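Side-chain contacts in Lin2111 protein (PDB 3EDP), which is of unknown function but probably binds DNA and regulates transcription, as a GntR-type regulator with a UTRA domain: residues E12-K17 and Y43-T48; P34-L39 and R52-L57. All coordinates share one frame; numbering follows the deposited sequence.

Interaction 1. Residues E12-K17 and Y43-T48; sequences EVIASK and YSSSRT
I14, on helix 10-23, and Y43, the first residue to leave helical geometry after helix 36-42, have the closest CA atoms of the two segments, 7.4 Å apart, and the contact is made around this pair. I14 divides its side chain between two partners. Its CG2 stands over one face of the Y43 ring, 4.2 Å from the centroid and 22° off the ring normal, which meets the criteria for a CH-pi contact; the methyl is displaced toward the rim. The other branch carries CD1 to the CB of Y43 and on to S45, where CD1 lies only 3.1 Å from OG, a tight carbon-to-oxygen approach. K17 runs alongside the same ring, the two side chains sliding past each other in opposite directions. Its CB lies 3.6 Å from the Y43 OH, and the bend of its chain at chi3 (-87°) brings CE in toward the ring, 3.7 Å from CE1. The Y43-S46 loop is the turn of a helix-turn-helix: S44, with positive phi, is the C-prime residue of the Schellman motif that ends helix 36-42, and S46 is the N-cap of helix 47-59, its OG accepting from T49 N. Within this turn S45 OG donates to Y43 O at 2.8 Å, from well above the carbonyl plane, which gives the hydroxyl facing the I14 methyl a polar partner. Y43 also touches I18 and S45 touches L10, while I14 also touches T49 and A53 on helix 47-59.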
loop_
_atom_site.group_PDB
_atom_site.type_symbol
_atom_site.label_atom_id
_atom_site.label_comp_id
_atom_site.label_asym_id
_atom_site.label_seq_id
_atom_site.Cartn_x
_atom_site.Cartn_y
_atom_site.Cartn_z
ATOM N N GLU A 12 -30.901 -1.057 -36.596
ATOM C CA GLU A 12 -30.880 -2.314 -35.849
ATOM C C GLU A 12 -30.083 -3.384 -36.587
ATOM O O GLU A 12 -29.377 -4.179 -35.964
ATOM C CB GLU A 12 -32.296 -2.823 -35.571
ATOM C CG GLU A 12 -33.017 -2.096 -34.459
ATOM C CD GLU A 12 -34.425 -2.627 -34.238
ATOM O OE1 GLU A 12 -34.749 -3.710 -34.773
ATOM O OE2 GLU A 12 -35.209 -1.958 -33.529
ATOM N N VAL A 13 -30.204 -3.410 -37.912
ATOM C CA VAL A 13 -29.417 -4.347 -38.711
ATOM C C VAL A 13 -27.932 -4.070 -38.497
ATOM O O VAL A 13 -27.141 -4.986 -38.254
ATOM C CB VAL A 13 -29.764 -4.263 -40.216
ATOM C CG1 VAL A 13 -28.837 -5.163 -41.035
ATOM C CG2 VAL A 13 -31.211 -4.651 -40.442
ATOM N N ILE A 14 -27.565 -2.793 -38.553
ATOM C CA ILE A 14 -26.174 -2.394 -38.362
ATOM C C ILE A 14 -25.674 -2.647 -36.932
ATOM O O ILE A 14 -24.558 -3.121 -36.744
ATOM C CB ILE A 14 -25.930 -0.937 -38.824
ATOM C CG1 ILE A 14 -26.061 -0.856 -40.350
ATOM C CG2 ILE A 14 -24.545 -0.455 -38.415
ATOM C CD1 ILE A 14 -25.861 0.525 -40.887
ATOM N N ALA A 15 -26.503 -2.366 -35.930
ATOM C CA ALA A 15 -26.127 -2.690 -34.548
ATOM C C ALA A 15 -25.812 -4.184 -34.390
ATOM O O ALA A 15 -24.851 -4.555 -33.720
ATOM C CB ALA A 15 -27.234 -2.267 -33.565
ATOM N N SER A 16 -26.628 -5.034 -35.009
ATOM C CA SER A 16 -26.412 -6.483 -34.965
ATOM C C SER A 16 -25.067 -6.890 -35.564
ATOM O O SER A 16 -24.403 -7.794 -35.060
ATOM C CB SER A 16 -27.536 -7.223 -35.699
ATOM O OG SER A 16 -28.785 -7.023 -35.059
ATOM N N LYS A 17 -24.676 -6.225 -36.646
ATOM C CA LYS A 17 -23.406 -6.521 -37.302
ATOM C C LYS A 17 -22.223 -6.076 -36.447
ATOM O O LYS A 17 -21.213 -6.778 -36.356
ATOM C CB LYS A 17 -23.354 -5.890 -38.701
ATOM C CG LYS A 17 -24.379 -6.496 -39.669
ATOM C CD LYS A 17 -24.076 -6.174 -41.121
ATOM C CE LYS A 17 -24.694 -4.848 -41.549
ATOM N NZ LYS A 17 -24.633 -4.644 -43.037
ATOM N N TYR A 43 -20.115 0.701 -43.252
ATOM C CA TYR A 43 -21.476 0.233 -43.479
ATOM C C TYR A 43 -22.228 1.063 -44.509
ATOM O O TYR A 43 -23.430 0.887 -44.696
ATOM C CB TYR A 43 -22.240 0.171 -42.147
ATOM C CG TYR A 43 -21.718 -0.942 -41.276
ATOM C CD1 TYR A 43 -21.924 -2.270 -41.633
ATOM C CD2 TYR A 43 -20.990 -0.675 -40.125
ATOM C CE1 TYR A 43 -21.441 -3.299 -40.861
ATOM C CE2 TYR A 43 -20.501 -1.707 -39.338
ATOM C CZ TYR A 43 -20.729 -3.015 -39.712
ATOM O OH TYR A 43 -20.248 -4.049 -38.952
ATOM N N SER A 44 -21.515 1.970 -45.172
ATOM C CA SER A 44 -22.115 2.805 -46.210
ATOM C C SER A 44 -23.440 3.400 -45.733
ATOM O O SER A 44 -24.447 3.365 -46.451
ATOM C CB SER A 44 -22.326 1.996 -47.500
ATOM O OG SER A 44 -21.115 1.380 -47.921
ATOM N N SER A 45 -23.440 3.955 -44.523
ATOM C CA SER A 45 -24.686 4.456 -43.942
ATOM C C SER A 45 -24.543 5.867 -43.379
ATOM O O SER A 45 -23.432 6.382 -43.243
ATOM C CB SER A 45 -25.197 3.489 -42.867
ATOM O OG SER A 45 -25.488 2.216 -43.432
ATOM N N SER A 46 -25.669 6.498 -43.061
ATOM C CA SER A 46 -25.639 7.894 -42.639
ATOM C C SER A 46 -25.115 8.058 -41.217
ATOM O O SER A 46 -25.042 7.101 -40.434
ATOM C CB SER A 46 -27.031 8.528 -42.746
ATOM O OG SER A 46 -27.876 8.068 -41.709
ATOM N N ARG A 47 -24.773 9.294 -40.890
ATOM C CA ARG A 47 -24.366 9.665 -39.539
ATOM C C ARG A 47 -25.473 9.323 -38.541
ATOM O O ARG A 47 -25.213 8.818 -37.446
ATOM C CB ARG A 47 -24.065 11.161 -39.502
ATOM C CG ARG A 47 -23.483 11.676 -38.197
ATOM C CD ARG A 47 -23.331 13.180 -38.281
ATOM N NE ARG A 47 -22.585 13.736 -37.162
ATOM C CZ ARG A 47 -22.263 15.021 -37.052
ATOM N NH1 ARG A 47 -22.630 15.880 -37.996
ATOM N NH2 ARG A 47 -21.577 15.447 -35.999
ATOM N N THR A 48 -26.711 9.598 -38.940
ATOM C CA THR A 48 -27.897 9.358 -38.113
ATOM C C THR A 48 -28.144 7.872 -37.885
ATOM O O THR A 48 -28.491 7.441 -36.790
ATOM C CB THR A 48 -29.144 9.951 -38.791
ATOM O OG1 THR A 48 -29.066 11.379 -38.754
ATOM C CG2 THR A 48 -30.422 9.483 -38.097
#

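Interaction 2. Residues P34-L39 and R52-L57; sequences PNETAL and RAVDLL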
loop_
_atom_site.group_PDB
_atom_site.type_symbol
_atom_site.label_atom_id
_atom_site.label_comp_id
_atom_site.label_asym_id
_atom_site.label_seq_id
_atom_site.Cartn_x
_atom_site.Cartn_y
_atom_site.Cartn_z
ATOM N N PRO A 34 -13.384 1.117 -34.560
ATOM C CA PRO A 34 -13.589 2.229 -35.499
ATOM C C PRO A 34 -14.516 3.263 -34.894
ATOM O O PRO A 34 -15.472 2.891 -34.213
ATOM C CB PRO A 34 -14.274 1.553 -36.693
ATOM C CG PRO A 34 -13.833 0.125 -36.620
ATOM C CD PRO A 34 -13.761 -0.179 -35.149
ATOM N N ASN A 35 -14.243 4.544 -35.108
ATOM C CA ASN A 35 -15.143 5.551 -34.570
ATOM C C ASN A 35 -16.426 5.623 -35.408
ATOM O O ASN A 35 -16.588 4.871 -36.386
ATOM C CB ASN A 35 -14.452 6.912 -34.460
ATOM C CG ASN A 35 -14.363 7.635 -35.781
ATOM O OD1 ASN A 35 -14.158 7.026 -36.832
ATOM N ND2 ASN A 35 -14.508 8.958 -35.734
ATOM N N GLU A 36 -17.341 6.516 -35.041
ATOM C CA GLU A 36 -18.626 6.557 -35.732
ATOM C C GLU A 36 -18.489 6.952 -37.207
ATOM O O GLU A 36 -19.247 6.472 -38.049
ATOM C CB GLU A 36 -19.641 7.436 -34.993
ATOM C CG GLU A 36 -19.975 6.892 -33.609
ATOM C CD GLU A 36 -21.014 7.718 -32.863
ATOM O OE1 GLU A 36 -22.021 8.136 -33.477
ATOM O OE2 GLU A 36 -20.824 7.938 -31.647
ATOM N N THR A 37 -17.521 7.811 -37.519
ATOM C CA THR A 37 -17.297 8.209 -38.909
ATOM C C THR A 37 -16.814 7.016 -39.749
ATOM O O THR A 37 -17.299 6.783 -40.866
ATOM C CB THR A 37 -16.306 9.386 -39.029
ATOM O OG1 THR A 37 -16.834 10.530 -38.345
ATOM C CG2 THR A 37 -16.057 9.752 -40.502
ATOM N N ALA A 38 -15.877 6.250 -39.204
ATOM C CA ALA A 38 -15.373 5.073 -39.907
ATOM C C ALA A 38 -16.497 4.066 -40.107
ATOM O O ALA A 38 -16.563 3.396 -41.142
ATOM C CB ALA A 38 -14.204 4.431 -39.145
ATOM N N LEU A 39 -17.388 3.978 -39.120
ATOM C CA LEU A 39 -18.556 3.105 -39.203
ATOM C C LEU A 39 -19.476 3.513 -40.353
ATOM O O LEU A 39 -20.023 2.655 -41.044
ATOM C CB LEU A 39 -19.329 3.077 -37.878
ATOM C CG LEU A 39 -18.672 2.296 -36.723
ATOM C CD1 LEU A 39 -19.436 2.459 -35.399
ATOM C CD2 LEU A 39 -18.528 0.829 -37.070
ATOM N N ARG A 52 -27.700 5.964 -34.232
ATOM C CA ARG A 52 -28.778 5.147 -33.684
ATOM C C ARG A 52 -28.328 3.720 -33.372
ATOM O O ARG A 52 -28.743 3.142 -32.370
ATOM C CB ARG A 52 -29.973 5.126 -34.633
ATOM C CG ARG A 52 -30.728 6.449 -34.702
ATOM C CD ARG A 52 -31.638 6.478 -35.923
ATOM N NE ARG A 52 -32.604 7.566 -35.869
ATOM C CZ ARG A 52 -33.396 7.910 -36.878
ATOM N NH1 ARG A 52 -33.320 7.251 -38.039
ATOM N NH2 ARG A 52 -34.261 8.914 -36.725
ATOM N N ALA A 53 -27.501 3.152 -34.242
ATOM C CA ALA A 53 -26.956 1.823 -34.008
ATOM C C ALA A 53 -26.127 1.827 -32.725
ATOM O O ALA A 53 -26.282 0.952 -31.873
ATOM C CB ALA A 53 -26.095 1.377 -35.194
ATOM N N VAL A 54 -25.251 2.821 -32.597
ATOM C CA VAL A 54 -24.386 2.934 -31.432
ATOM C C VAL A 54 -25.214 3.166 -30.156
ATOM O O VAL A 54 -24.965 2.523 -29.138
ATOM C CB VAL A 54 -23.297 4.034 -31.613
ATOM C CG1 VAL A 54 -22.474 4.216 -30.326
ATOM C CG2 VAL A 54 -22.370 3.684 -32.777
ATOM N N ASP A 55 -26.203 4.064 -30.217
ATOM C CA ASP A 55 -27.100 4.290 -29.071
ATOM C C ASP A 55 -27.649 2.962 -28.568
ATOM O O ASP A 55 -27.741 2.724 -27.368
ATOM C CB ASP A 55 -28.295 5.169 -29.448
ATOM C CG ASP A 55 -27.948 6.634 -29.568
ATOM O OD1 ASP A 55 -26.799 7.029 -29.270
ATOM O OD2 ASP A 55 -28.852 7.398 -29.973
ATOM N N LEU A 56 -28.037 2.110 -29.508
ATOM C CA LEU A 56 -28.557 0.786 -29.195
ATOM C C LEU A 56 -27.495 -0.066 -28.493
ATOM O O LEU A 56 -27.789 -0.768 -27.521
ATOM C CB LEU A 56 -29.016 0.099 -30.483
ATOM C CG LEU A 56 -30.045 -1.027 -30.423
ATOM C CD1 LEU A 56 -30.352 -1.515 -31.832
ATOM C CD2 LEU A 56 -29.548 -2.172 -29.570
ATOM N N LEU A 57 -26.262 -0.011 -28.990
ATOM C CA LEU A 57 -25.175 -0.773 -28.385
ATOM C C LEU A 57 -24.838 -0.247 -26.991
ATOM O O LEU A 57 -24.574 -1.022 -26.071
ATOM C CB LEU A 57 -23.943 -0.763 -29.288
ATOM C CG LEU A 57 -24.225 -1.397 -30.653
ATOM C CD1 LEU A 57 -23.059 -1.157 -31.602
ATOM C CD2 LEU A 57 -24.510 -2.874 -30.498
#
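In the helix-turn-helix of this GntR-type domain, V54 on helix 47-59 packs against E36 and L39, two residues one turn apart on helix 36-42. The nearest CA atoms, those of E36 and V54, are 8.0 Å apart, and the contact between the segments is carried by side chains without a hydrogen bond. A single methyl does the touching: V54 CG2 lies 4.1 Å from E36 CG and also 4.1 Å from L39 CD1. With CG1 of V54 anti to the backbone N (chi1 175°), CG2 is the branch turned to helix 36-42. The L39 side chain meets V54 at about a right angle, whereas E36 passes it at a slant and presents the aliphatic part of an extended chain. All three side chains also touch L71 on strand 70-73, and V54 touches V63 and R65 on strand 63-66, so the two-stranded wing closes over this small apolar cluster. At the start of helix 36-42, N35 is the N-cap: its OD1 accepts from A38 N at 3.0 Å, with an N-H...O angle of 160°, the donor lying above the side-chain carbonyl plane. The polar end of E36 looks to the wing instead, where OE2 forms a salt bridge with R65, whose guanidinium is also bridged by D55 OD1. E36 OE1 and D55 OD1 remain 6.5 Å apart, and sharing one arginine probably offsets their mutual repulsion. E36 therefore serves two environments, its methylene packing on valine while its carboxylate ties the helix to the wing.

Overall arrangement
The segments alternate along the chain, 12-17, 34-39, 43-48 and 52-57, so the two interactions interlock within the GntR-family region, on one side of the chain's centre, with their own centres about 7 Å apart. Both involve helix 47-59 or the turn that leads into it: interaction 1 uses that turn, interaction 2 uses V54 in the body of the helix. They also meet directly, A15 CB of helix 10-23 lying 3.6 Å from L56 CD1. Helices 10-23, 36-42 and 47-59 thus form one packed three-helix unit with the wing strands 63-66 and 70-73 beside it, an arrangement consistent with holding the second helix-turn-helix helix in place for DNA.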